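Local coordinates for protein angiotensin-converting enzyme (Anopheles gambiae, PDB 6S1Y) that probably cleaves peptides as a zinc-dependent metallopeptidase of the angiotensin-converting enzyme family, at residues H357-Y368 / G378-D389; N540-L548 / P555-G563. All blocks are in the same frame, centred on the assembly; numbering follows the deposited sequence.

Contact 1: residues H357-Y368 / G378-D389; sequences HELGHIQYYLQY and GANPGFHEAVGD. With ZN (zinc ion), chain G; KSN ((2~{S})-2-[[(4~{S})-4-azanyl-5-oxidanyl-5-oxidanylidene-pentanoyl]amino]pentanedioic acid), chain H.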
loop_
_atom_site.group_PDB
_atom_site.type_symbol
_atom_site.label_atom_id
_atom_site.label_comp_id
_atom_site.label_asym_id
_atom_site.label_seq_id
_atom_site.Cartn_x
_atom_site.Cartn_y
_atom_site.Cartn_z
ATOM N N HIS A 357 4.888 -8.198 2.773
ATOM C CA HIS A 357 4.860 -6.943 2.019
ATOM C C HIS A 357 6.087 -6.101 2.349
ATOM O O HIS A 357 6.795 -5.616 1.455
ATOM C CB HIS A 357 3.575 -6.153 2.324
ATOM C CG HIS A 357 3.536 -4.787 1.699
ATOM N ND1 HIS A 357 3.035 -4.557 0.435
ATOM C CD2 HIS A 357 3.955 -3.583 2.161
ATOM C CE1 HIS A 357 3.148 -3.271 0.145
ATOM N NE2 HIS A 357 3.698 -2.658 1.178
ATOM N N GLU A 358 6.343 -5.913 3.648
ATOM C CA GLU A 358 7.462 -5.077 4.080
ATOM C C GLU A 358 8.811 -5.709 3.727
ATOM O O GLU A 358 9.727 -5.011 3.274
ATOM C CB GLU A 358 7.349 -4.824 5.583
ATOM C CG GLU A 358 6.066 -4.121 6.022
ATOM C CD GLU A 358 5.867 -2.768 5.357
ATOM O OE1 GLU A 358 6.869 -2.149 4.947
ATOM O OE2 GLU A 358 4.698 -2.320 5.230
ATOM N N LEU A 359 8.950 -7.026 3.898
ATOM C CA LEU A 359 10.220 -7.669 3.568
ATOM C C LEU A 359 10.489 -7.607 2.081
ATOM O O LEU A 359 11.648 -7.720 1.674
ATOM C CB LEU A 359 10.251 -9.139 4.009
ATOM C CG LEU A 359 10.441 -9.414 5.496
ATOM C CD1 LEU A 359 10.193 -10.891 5.840
ATOM C CD2 LEU A 359 11.842 -8.994 5.952
ATOM N N GLY A 360 9.441 -7.446 1.268
ATOM C CA GLY A 360 9.649 -7.236 -0.153
ATOM C C GLY A 360 10.286 -5.894 -0.441
ATOM O O GLY A 360 11.121 -5.780 -1.342
ATOM N N HIS A 361 9.875 -4.857 0.300
ATOM C CA HIS A 361 10.561 -3.566 0.239
ATOM C C HIS A 361 12.041 -3.735 0.607
ATOM O O HIS A 361 12.934 -3.278 -0.114
ATOM C CB HIS A 361 9.898 -2.552 1.197
ATOM C CG HIS A 361 8.582 -1.988 0.732
ATOM N ND1 HIS A 361 8.400 -1.437 -0.519
ATOM C CD2 HIS A 361 7.407 -1.818 1.388
ATOM C CE1 HIS A 361 7.164 -0.981 -0.622
ATOM N NE2 HIS A 361 6.539 -1.206 0.518
ATOM N N ILE A 362 12.314 -4.401 1.737
ATOM C CA ILE A 362 13.693 -4.599 2.180
ATOM C C ILE A 362 14.506 -5.301 1.094
ATOM O O ILE A 362 15.586 -4.843 0.711
ATOM C CB ILE A 362 13.738 -5.394 3.496
ATOM C CG1 ILE A 362 13.082 -4.618 4.634
ATOM C CG2 ILE A 362 15.191 -5.722 3.851
ATOM C CD1 ILE A 362 13.771 -3.333 4.996
ATOM N N GLN A 363 13.985 -6.418 0.571
ATOM C CA GLN A 363 14.696 -7.159 -0.462
ATOM C C GLN A 363 14.992 -6.272 -1.661
ATOM O O GLN A 363 16.062 -6.365 -2.267
ATOM C CB GLN A 363 13.881 -8.373 -0.888
ATOM C CG GLN A 363 14.567 -9.238 -1.934
ATOM C CD GLN A 363 15.828 -9.918 -1.402
ATOM O OE1 GLN A 363 16.805 -10.084 -2.138
ATOM N NE2 GLN A 363 15.802 -10.317 -0.126
ATOM N N TYR A 364 14.053 -5.417 -2.039
ATOM C CA TYR A 364 14.301 -4.529 -3.164
ATOM C C TYR A 364 15.471 -3.607 -2.833
ATOM O O TYR A 364 16.406 -3.457 -3.629
ATOM C CB TYR A 364 13.027 -3.749 -3.481
ATOM C CG TYR A 364 12.782 -3.328 -4.929
ATOM C CD1 TYR A 364 13.797 -3.286 -5.874
ATOM C CD2 TYR A 364 11.495 -2.954 -5.334
ATOM C CE1 TYR A 364 13.539 -2.873 -7.198
ATOM C CE2 TYR A 364 11.222 -2.559 -6.634
ATOM C CZ TYR A 364 12.239 -2.512 -7.570
ATOM O OH TYR A 364 11.913 -2.102 -8.854
ATOM N N TYR A 365 15.446 -3.006 -1.633
ATOM C CA TYR A 365 16.570 -2.202 -1.167
ATOM C C TYR A 365 17.884 -2.965 -1.341
ATOM O O TYR A 365 18.844 -2.453 -1.933
ATOM C CB TYR A 365 16.373 -1.812 0.307
ATOM C CG TYR A 365 15.150 -0.946 0.650
ATOM C CD1 TYR A 365 14.534 -0.133 -0.299
ATOM C CD2 TYR A 365 14.618 -0.962 1.939
ATOM C CE1 TYR A 365 13.433 0.639 0.025
ATOM C CE2 TYR A 365 13.520 -0.182 2.278
ATOM C CZ TYR A 365 12.931 0.612 1.321
ATOM O OH TYR A 365 11.834 1.368 1.674
ATOM N N LEU A 366 17.938 -4.211 -0.846
ATOM C CA LEU A 366 19.181 -4.974 -0.890
ATOM C C LEU A 366 19.609 -5.258 -2.319
ATOM O O LEU A 366 20.809 -5.254 -2.615
ATOM C CB LEU A 366 19.041 -6.275 -0.103
ATOM C CG LEU A 366 18.848 -6.051 1.398
ATOM C CD1 LEU A 366 18.406 -7.332 2.081
ATOM C CD2 LEU A 366 20.139 -5.516 2.075
ATOM N N GLN A 367 18.652 -5.449 -3.233
ATOM C CA GLN A 367 19.003 -5.826 -4.600
ATOM C C GLN A 367 19.565 -4.662 -5.408
ATOM O O GLN A 367 20.314 -4.890 -6.364
ATOM C CB GLN A 367 17.785 -6.404 -5.328
ATOM C CG GLN A 367 17.366 -7.772 -4.827
ATOM C CD GLN A 367 18.389 -8.848 -5.172
ATOM O OE1 GLN A 367 18.935 -8.861 -6.271
ATOM N NE2 GLN A 367 18.641 -9.751 -4.234
ATOM N N TYR A 368 19.211 -3.420 -5.088
ATOM C CA TYR A 368 19.708 -2.302 -5.881
ATOM C C TYR A 368 20.634 -1.366 -5.102
ATOM O O TYR A 368 20.986 -0.299 -5.611
ATOM C CB TYR A 368 18.538 -1.521 -6.513
ATOM C CG TYR A 368 17.527 -0.819 -5.607
ATOM C CD1 TYR A 368 17.928 0.033 -4.579
ATOM C CD2 TYR A 368 16.152 -0.953 -5.837
ATOM C CE1 TYR A 368 16.987 0.697 -3.776
ATOM C CE2 TYR A 368 15.211 -0.301 -5.041
ATOM C CZ TYR A 368 15.630 0.531 -4.023
ATOM O OH TYR A 368 14.692 1.183 -3.250
ATOM N N GLY A 378 12.316 2.061 -6.859
ATOM C CA GLY A 378 11.589 1.174 -7.752
ATOM C C GLY A 378 11.606 1.655 -9.194
ATOM O O GLY A 378 11.835 2.822 -9.485
ATOM N N ALA A 379 11.404 0.718 -10.124
ATOM C CA ALA A 379 11.242 1.097 -11.527
ATOM C C ALA A 379 10.099 2.100 -11.687
ATOM O O ALA A 379 10.212 3.070 -12.447
ATOM C CB ALA A 379 11.015 -0.150 -12.383
ATOM N N ASN A 380 8.974 1.865 -10.992
ATOM C CA ASN A 380 8.012 2.920 -10.654
ATOM C C ASN A 380 7.457 2.576 -9.272
ATOM O O ASN A 380 7.733 1.485 -8.755
ATOM C CB ASN A 380 6.916 3.073 -11.712
ATOM C CG ASN A 380 6.014 1.863 -11.830
ATOM O OD1 ASN A 380 5.599 1.271 -10.821
ATOM N ND2 ASN A 380 5.687 1.486 -13.072
ATOM N N PRO A 381 6.705 3.468 -8.626
ATOM C CA PRO A 381 6.293 3.197 -7.231
ATOM C C PRO A 381 5.491 1.927 -7.064
ATOM O O PRO A 381 5.448 1.381 -5.956
ATOM C CB PRO A 381 5.466 4.436 -6.853
ATOM C CG PRO A 381 5.945 5.517 -7.804
ATOM C CD PRO A 381 6.313 4.814 -9.077
ATOM N N GLY A 382 4.856 1.423 -8.121
ATOM C CA GLY A 382 4.111 0.186 -8.005
ATOM C C GLY A 382 4.980 -1.044 -7.961
ATOM O O GLY A 382 4.606 -2.048 -7.341
ATOM N N PHE A 383 6.137 -1.014 -8.618
ATOM C CA PHE A 383 7.055 -2.142 -8.483
ATOM C C PHE A 383 7.430 -2.370 -7.023
ATOM O O PHE A 383 7.478 -3.511 -6.558
ATOM C CB PHE A 383 8.325 -1.912 -9.295
ATOM C CG PHE A 383 8.184 -2.211 -10.754
ATOM C CD1 PHE A 383 7.229 -1.573 -11.515
ATOM C CD2 PHE A 383 9.053 -3.097 -11.369
ATOM C CE1 PHE A 383 7.114 -1.830 -12.855
ATOM C CE2 PHE A 383 8.957 -3.352 -12.709
ATOM C CZ PHE A 383 7.984 -2.724 -13.464
ATOM N N HIS A 384 7.703 -1.298 -6.277
ATOM C CA HIS A 384 8.116 -1.463 -4.885
ATOM C C HIS A 384 7.030 -2.117 -4.046
ATOM O O HIS A 384 7.314 -2.981 -3.205
ATOM C CB HIS A 384 8.476 -0.119 -4.286
ATOM C CG HIS A 384 9.859 -0.075 -3.737
ATOM N ND1 HIS A 384 10.241 -0.811 -2.638
ATOM C CD2 HIS A 384 10.961 0.593 -4.147
ATOM C CE1 HIS A 384 11.514 -0.582 -2.379
ATOM N NE2 HIS A 384 11.975 0.264 -3.281
ATOM N N GLU A 385 5.767 -1.707 -4.257
ATOM C CA GLU A 385 4.663 -2.278 -3.491
ATOM C C GLU A 385 4.335 -3.698 -3.925
ATOM O O GLU A 385 3.779 -4.463 -3.138
ATOM C CB GLU A 385 3.435 -1.368 -3.633
ATOM C CG GLU A 385 3.711 0.082 -3.269
ATOM C CD GLU A 385 4.231 0.213 -1.853
ATOM O OE1 GLU A 385 3.956 -0.687 -1.033
ATOM O OE2 GLU A 385 4.931 1.206 -1.583
ATOM N N ALA A 386 4.696 -4.077 -5.143
ATOM C CA ALA A 386 4.326 -5.393 -5.661
ATOM C C ALA A 386 5.189 -6.531 -5.126
ATOM O O ALA A 386 4.718 -7.675 -5.060
ATOM C CB ALA A 386 4.407 -5.381 -7.190
ATOM N N VAL A 387 6.434 -6.254 -4.721
ATOM C CA VAL A 387 7.406 -7.336 -4.546
ATOM C C VAL A 387 6.948 -8.317 -3.468
ATOM O O VAL A 387 6.882 -9.528 -3.697
ATOM C CB VAL A 387 8.801 -6.776 -4.208
ATOM C CG1 VAL A 387 9.727 -7.930 -3.857
ATOM C CG2 VAL A 387 9.342 -5.949 -5.359
ATOM N N GLY A 388 6.713 -7.817 -2.249
ATOM C CA GLY A 388 6.308 -8.699 -1.177
ATOM C C GLY A 388 4.951 -9.335 -1.424
ATOM O O GLY A 388 4.703 -10.473 -1.006
ATOM N N ASP A 389 4.046 -8.611 -2.095
ATOM C CA ASP A 389 2.721 -9.164 -2.365
ATOM C C ASP A 389 2.803 -10.372 -3.295
ATOM O O ASP A 389 2.007 -11.308 -3.162
ATOM C CB ASP A 389 1.808 -8.079 -2.935
ATOM C CG ASP A 389 1.325 -7.090 -1.865
ATOM O OD1 ASP A 389 1.700 -7.232 -0.664
ATOM O OD2 ASP A 389 0.570 -6.159 -2.250
HETATM ZN ZN ZN G . 4.577 -0.902 0.787
HETATM C C10 KSN H . 5.475 4.680 4.045
HETATM C C13 KSN H . 4.006 0.436 2.845
HETATM C C17 KSN H . -2.481 0.012 3.571
HETATM C C02 KSN H . -1.584 -0.985 2.828
HETATM C C03 KSN H . -0.089 -0.641 2.789
HETATM C C04 KSN H . 0.428 0.320 3.848
HETATM C C05 KSN H . 1.531 -0.248 4.778
HETATM C C07 KSN H . 3.362 1.356 3.911
HETATM C C08 KSN H . 4.323 2.387 4.490
HETATM C C09 KSN H . 4.760 3.446 3.461
HETATM N N01 KSN H . -2.037 -1.140 1.441
HETATM N N06 KSN H . 2.893 0.305 4.824
HETATM O O11 KSN H . 5.352 4.950 5.280
HETATM O O12 KSN H . 6.180 5.449 3.304
HETATM O O14 KSN H . 4.618 -0.595 3.239
HETATM O O15 KSN H . 3.903 0.660 1.624
HETATM O O16 KSN H . 1.252 -1.124 5.541
HETATM O O18 KSN H . -2.620 -0.138 4.815
HETATM O O19 KSN H . -3.094 0.967 3.022
HETATM O O HOH W 1 6.790 -5.322 -1.451
#
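The ring of His-384 enters a hole formed by His-361, Tyr-364, Tyr-365 and Tyr-368, a knob-into-hole fit within an aromatic cluster. Tyr-364 CD2 lies over the centre of one face of the imidazole, but the two rings are inclined at 34° to each other. Tyr-365 CE1 comes close to His-384 CE1, at 3.3 Å. Both nitrogens of His-384 are used. His-384 ND1 accepts from His-361 ND1 at 2.9 Å, a nearly straight bond that lies in the plane of the donor ring but is tilted from the His-384 plane. NE2 donates to Tyr-368 OH in the His-384 plane. These two bonds hold the imidazole against rotation.

The helices carry the zinc site of a gluzincin. His-357 and His-361, from the HExxH sequence of helix 349-368, bind zinc through NE2. Glu-385, one residue after His-384, supplies OE1 at 1.9 Å from zinc. Carboxylate oxygen O15 of the bound gamma-glutamyl ligand lies 1.9 Å from zinc, and O14 2.5 Å from it. The carboxylate of Glu-385 is nearly coplanar with the His-357 ring, yet turned 73° from that of His-361. Glu-358 OE2 lies 2.6 Å from ligand O14.

His-357 has CG anti to its backbone N (chi1 174°), which places ND1 beside Asp-389. His-357 ND1 donates to Asp-389 OD1 at 3.2 Å from within the ring plane, but meets the oxygen from above the carboxylate plane. Gln-504 binds OD2 of the same carboxylate. Thus each zinc-binding histidine has a second-shell partner at ND1.

Gly-360 and Gly-388 bring the backbones close, with their CA atoms 3.8 Å apart. A water donates to His-357 O and His-384 O and accepts from Gly-388 N, bridging the two helices. At the far end, Tyr-364 OH accepts from Ala-379 N.

Contact 2: residues N540-L548 / P555-G563; sequences NQLKEMLAL and PDAMEVLTG. With NAG (2-acetamido-2-deoxy-beta-D-glucopyranose), chain C.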
loop_
_atom_site.group_PDB
_atom_site.type_symbol
_atom_site.label_atom_id
_atom_site.label_comp_id
_atom_site.label_asym_id
_atom_site.label_seq_id
_atom_site.Cartn_x
_atom_site.Cartn_y
_atom_site.Cartn_z
ATOM N N ASN A 540 15.837 -16.040 -9.720
ATOM C CA ASN A 540 16.907 -15.462 -10.520
ATOM C C ASN A 540 16.364 -14.396 -11.458
ATOM O O ASN A 540 16.957 -13.318 -11.587
ATOM C CB ASN A 540 17.641 -16.558 -11.308
ATOM C CG ASN A 540 18.450 -17.488 -10.407
ATOM O OD1 ASN A 540 18.870 -17.106 -9.317
ATOM N ND2 ASN A 540 18.673 -18.716 -10.870
ATOM N N GLN A 541 15.231 -14.668 -12.119
ATOM C CA GLN A 541 14.659 -13.649 -12.995
ATOM C C GLN A 541 14.128 -12.466 -12.191
ATOM O O GLN A 541 14.215 -11.317 -12.639
ATOM C CB GLN A 541 13.554 -14.244 -13.859
ATOM C CG GLN A 541 14.063 -15.128 -14.996
ATOM C CD GLN A 541 14.888 -14.358 -16.004
ATOM O OE1 GLN A 541 14.391 -13.434 -16.654
ATOM N NE2 GLN A 541 16.159 -14.730 -16.131
ATOM N N LEU A 542 13.608 -12.720 -10.993
ATOM C CA LEU A 542 13.134 -11.628 -10.154
ATOM C C LEU A 542 14.293 -10.747 -9.688
ATOM O O LEU A 542 14.239 -9.517 -9.838
ATOM C CB LEU A 542 12.343 -12.206 -8.980
ATOM C CG LEU A 542 11.728 -11.228 -7.987
ATOM C CD1 LEU A 542 10.800 -10.240 -8.671
ATOM C CD2 LEU A 542 10.973 -11.992 -6.896
ATOM N N LYS A 543 15.354 -11.363 -9.133
ATOM C CA LYS A 543 16.585 -10.644 -8.785
ATOM C C LYS A 543 17.012 -9.675 -9.881
ATOM O O LYS A 543 17.330 -8.511 -9.619
ATOM C CB LYS A 543 17.750 -11.617 -8.558
ATOM C CG LYS A 543 17.771 -12.371 -7.273
ATOM C CD LYS A 543 18.870 -13.442 -7.316
ATOM C CE LYS A 543 20.269 -12.854 -7.243
ATOM N NZ LYS A 543 21.302 -13.904 -7.456
ATOM N N GLU A 544 17.067 -10.168 -11.120
ATOM C CA GLU A 544 17.530 -9.345 -12.229
ATOM C C GLU A 544 16.680 -8.086 -12.369
ATOM O O GLU A 544 17.207 -6.981 -12.545
ATOM C CB GLU A 544 17.511 -10.166 -13.528
ATOM C CG GLU A 544 18.324 -9.547 -14.659
ATOM C CD GLU A 544 18.167 -10.269 -16.001
ATOM O OE1 GLU A 544 18.065 -11.516 -16.007
ATOM O OE2 GLU A 544 18.149 -9.578 -17.054
ATOM N N MET A 545 15.357 -8.228 -12.303
ATOM C CA MET A 545 14.498 -7.055 -12.432
ATOM C C MET A 545 14.765 -6.064 -11.303
ATOM O O MET A 545 14.964 -4.872 -11.545
ATOM C CB MET A 545 13.027 -7.473 -12.454
ATOM C CG MET A 545 12.058 -6.300 -12.588
ATOM S SD MET A 545 10.340 -6.832 -12.887
ATOM C CE MET A 545 9.829 -7.368 -11.267
ATOM N N LEU A 546 14.806 -6.551 -10.066
ATOM C CA LEU A 546 14.974 -5.666 -8.923
ATOM C C LEU A 546 16.351 -5.025 -8.883
ATOM O O LEU A 546 16.479 -3.894 -8.407
ATOM C CB LEU A 546 14.730 -6.440 -7.630
ATOM C CG LEU A 546 13.399 -7.188 -7.560
ATOM C CD1 LEU A 546 13.217 -7.790 -6.173
ATOM C CD2 LEU A 546 12.247 -6.278 -7.916
ATOM N N ALA A 547 17.393 -5.721 -9.354
ATOM C CA ALA A 547 18.736 -5.146 -9.331
ATOM C C ALA A 547 18.811 -3.889 -10.181
ATOM O O ALA A 547 19.668 -3.036 -9.934
ATOM C CB ALA A 547 19.773 -6.168 -9.807
ATOM N N LEU A 548 17.911 -3.741 -11.161
ATOM C CA LEU A 548 17.909 -2.543 -11.986
ATOM C C LEU A 548 17.579 -1.283 -11.200
ATOM O O LEU A 548 17.945 -0.184 -11.637
ATOM C CB LEU A 548 16.899 -2.684 -13.122
ATOM C CG LEU A 548 17.192 -3.767 -14.160
ATOM C CD1 LEU A 548 16.004 -3.852 -15.105
ATOM C CD2 LEU A 548 18.484 -3.467 -14.917
ATOM N N PRO A 555 9.081 -0.102 -18.240
ATOM C CA PRO A 555 8.709 -1.180 -19.175
ATOM C C PRO A 555 9.842 -2.166 -19.394
ATOM O O PRO A 555 9.600 -3.376 -19.457
ATOM C CB PRO A 555 8.323 -0.428 -20.457
ATOM C CG PRO A 555 7.934 0.921 -19.994
ATOM C CD PRO A 555 8.848 1.228 -18.833
ATOM N N ASP A 556 11.087 -1.683 -19.463
ATOM C CA ASP A 556 12.218 -2.595 -19.631
ATOM C C ASP A 556 12.417 -3.450 -18.391
ATOM O O ASP A 556 12.709 -4.646 -18.494
ATOM C CB ASP A 556 13.492 -1.808 -19.954
ATOM C CG ASP A 556 13.359 -0.974 -21.222
ATOM O OD1 ASP A 556 12.926 -1.513 -22.270
ATOM O OD2 ASP A 556 13.668 0.233 -21.164
ATOM N N ALA A 557 12.244 -2.870 -17.207
ATOM C CA ALA A 557 12.339 -3.681 -15.994
ATOM C C ALA A 557 11.276 -4.778 -15.986
ATOM O O ALA A 557 11.563 -5.929 -15.628
ATOM C CB ALA A 557 12.211 -2.792 -14.758
ATOM N N MET A 558 10.045 -4.447 -16.388
ATOM C CA MET A 558 8.997 -5.459 -16.404
ATOM C C MET A 558 9.312 -6.560 -17.409
ATOM O O MET A 558 9.238 -7.750 -17.089
ATOM C CB MET A 558 7.654 -4.825 -16.739
ATOM C CG MET A 558 6.539 -5.856 -16.900
ATOM S SD MET A 558 4.964 -5.044 -17.120
ATOM C CE MET A 558 4.488 -4.892 -15.409
ATOM N N GLU A 559 9.663 -6.178 -18.639
ATOM C CA GLU A 559 9.987 -7.177 -19.647
ATOM C C GLU A 559 11.005 -8.189 -19.145
ATOM O O GLU A 559 10.943 -9.364 -19.511
ATOM C CB GLU A 559 10.505 -6.501 -20.911
ATOM C CG GLU A 559 10.869 -7.501 -21.976
ATOM C CD GLU A 559 10.947 -6.900 -23.357
ATOM O OE1 GLU A 559 11.343 -5.716 -23.481
ATOM O OE2 GLU A 559 10.606 -7.625 -24.317
ATOM N N VAL A 560 11.923 -7.769 -18.275
ATOM C CA VAL A 560 12.955 -8.676 -17.781
ATOM C C VAL A 560 12.333 -9.902 -17.137
ATOM O O VAL A 560 12.862 -11.022 -17.233
ATOM C CB VAL A 560 13.879 -7.936 -16.793
ATOM C CG1 VAL A 560 14.638 -8.931 -15.901
ATOM C CG2 VAL A 560 14.831 -7.037 -17.538
ATOM N N LEU A 561 11.227 -9.710 -16.430
ATOM C CA LEU A 561 10.585 -10.818 -15.732
ATOM C C LEU A 561 9.427 -11.428 -16.503
ATOM O O LEU A 561 9.198 -12.634 -16.391
ATOM C CB LEU A 561 10.075 -10.346 -14.373
ATOM C CG LEU A 561 9.301 -11.379 -13.569
ATOM C CD1 LEU A 561 10.094 -12.630 -13.399
ATOM C CD2 LEU A 561 8.948 -10.781 -12.229
ATOM N N THR A 562 8.705 -10.636 -17.285
ATOM C CA THR A 562 7.451 -11.079 -17.875
ATOM C C THR A 562 7.480 -11.205 -19.388
ATOM O O THR A 562 6.553 -11.799 -19.953
ATOM C CB THR A 562 6.319 -10.104 -17.503
ATOM O OG1 THR A 562 6.407 -8.923 -18.306
ATOM C CG2 THR A 562 6.412 -9.707 -16.041
ATOM N N GLY A 563 8.488 -10.657 -20.065
ATOM C CA GLY A 563 8.444 -10.586 -21.507
ATOM C C GLY A 563 7.416 -9.622 -22.053
ATOM O O GLY A 563 7.306 -9.469 -23.275
HETATM C C1 NAG C . 22.326 -17.507 -7.016
HETATM C C2 NAG C . 22.625 -18.473 -8.169
HETATM C C3 NAG C . 24.089 -18.368 -8.595
HETATM C C4 NAG C . 24.480 -16.922 -8.885
HETATM C C5 NAG C . 24.105 -16.038 -7.691
HETATM C C6 NAG C . 24.321 -14.565 -7.947
HETATM C C7 NAG C . 21.327 -20.552 -8.373
HETATM C C8 NAG C . 21.115 -21.933 -7.837
HETATM N N2 NAG C . 22.298 -19.840 -7.789
HETATM O O3 NAG C . 24.264 -19.153 -9.767
HETATM O O4 NAG C . 25.883 -16.840 -9.150
HETATM O O5 NAG C . 22.708 -16.190 -7.386
HETATM O O6 NAG C . 23.934 -13.786 -6.822
HETATM O O7 NAG C . 20.655 -20.105 -9.297
#
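Val-560 CG1 lies over one face of the Glu-544 carboxylate, 3.8 Å from Glu-544 CD. The Glu-544 chain is extended and runs obliquely across the valine at the edge of the interface. The other flat group here is the side-chain amide of Gln-541, close to Val-560 O. No aromatic ring comes from either segment.

This is an antiparallel helical hairpin. Helices 536-547 and 554-562 follow each other through a short turn, and the segment axes run at 173° with 8.5 Å between them. Met-545 is the central knob, set among Ala-557, Met-558, Val-560 and Leu-561. Its CG is anti to the backbone N (chi1 -180°), and the chain stays extended to SD before it bends. Met-545 CG and SD therefore pass along Ala-557 O, each at 3.1 Å, and the methyl CE ends at Leu-561 CD2.

Leu-561 CD2 also meets Leu-542 CD1, with the two leucines side by side and pointing the same way. Its other methyl, CD1, packs on Gln-541 CB. Leu-548 CD1 closes the opposite end of the interface against Ala-557 CB, 4.0 Å away. Phe-507 of helix 495-514 covers both Met-545 and Met-558.

Asn-540 and Lys-543, which take no part in the contact with 555-563, bind the N-acetylglucosamine of a protein-linked glycan. Asn-540 ND2 donates to sugar O7, and Lys-543 NZ bonds to sugar O6 at 2.7 Å.

How the contacts relate
The two contacts come in series along the chain, and their centres are about 12 Å apart. Contact 1 joins helices 349-368 and 381-395 near the middle of the protein. Contact 2 joins helices 536-547 and 554-562 farther out, about 21 Å from the chain centre. They touch directly: Leu-546 O lies 3.3 Å from Tyr-364 CE1. Phe-383 of contact 1 is packed by Met-545, Ala-557 and Met-558 of contact 2. Helix 495-514 borders both contacts, and its Phe-507 meets Phe-383 edge-to-face. The hairpin of contact 2 thus packs on the zinc-site helices from farther out, and helix 536-547 also carries the glycan contacts.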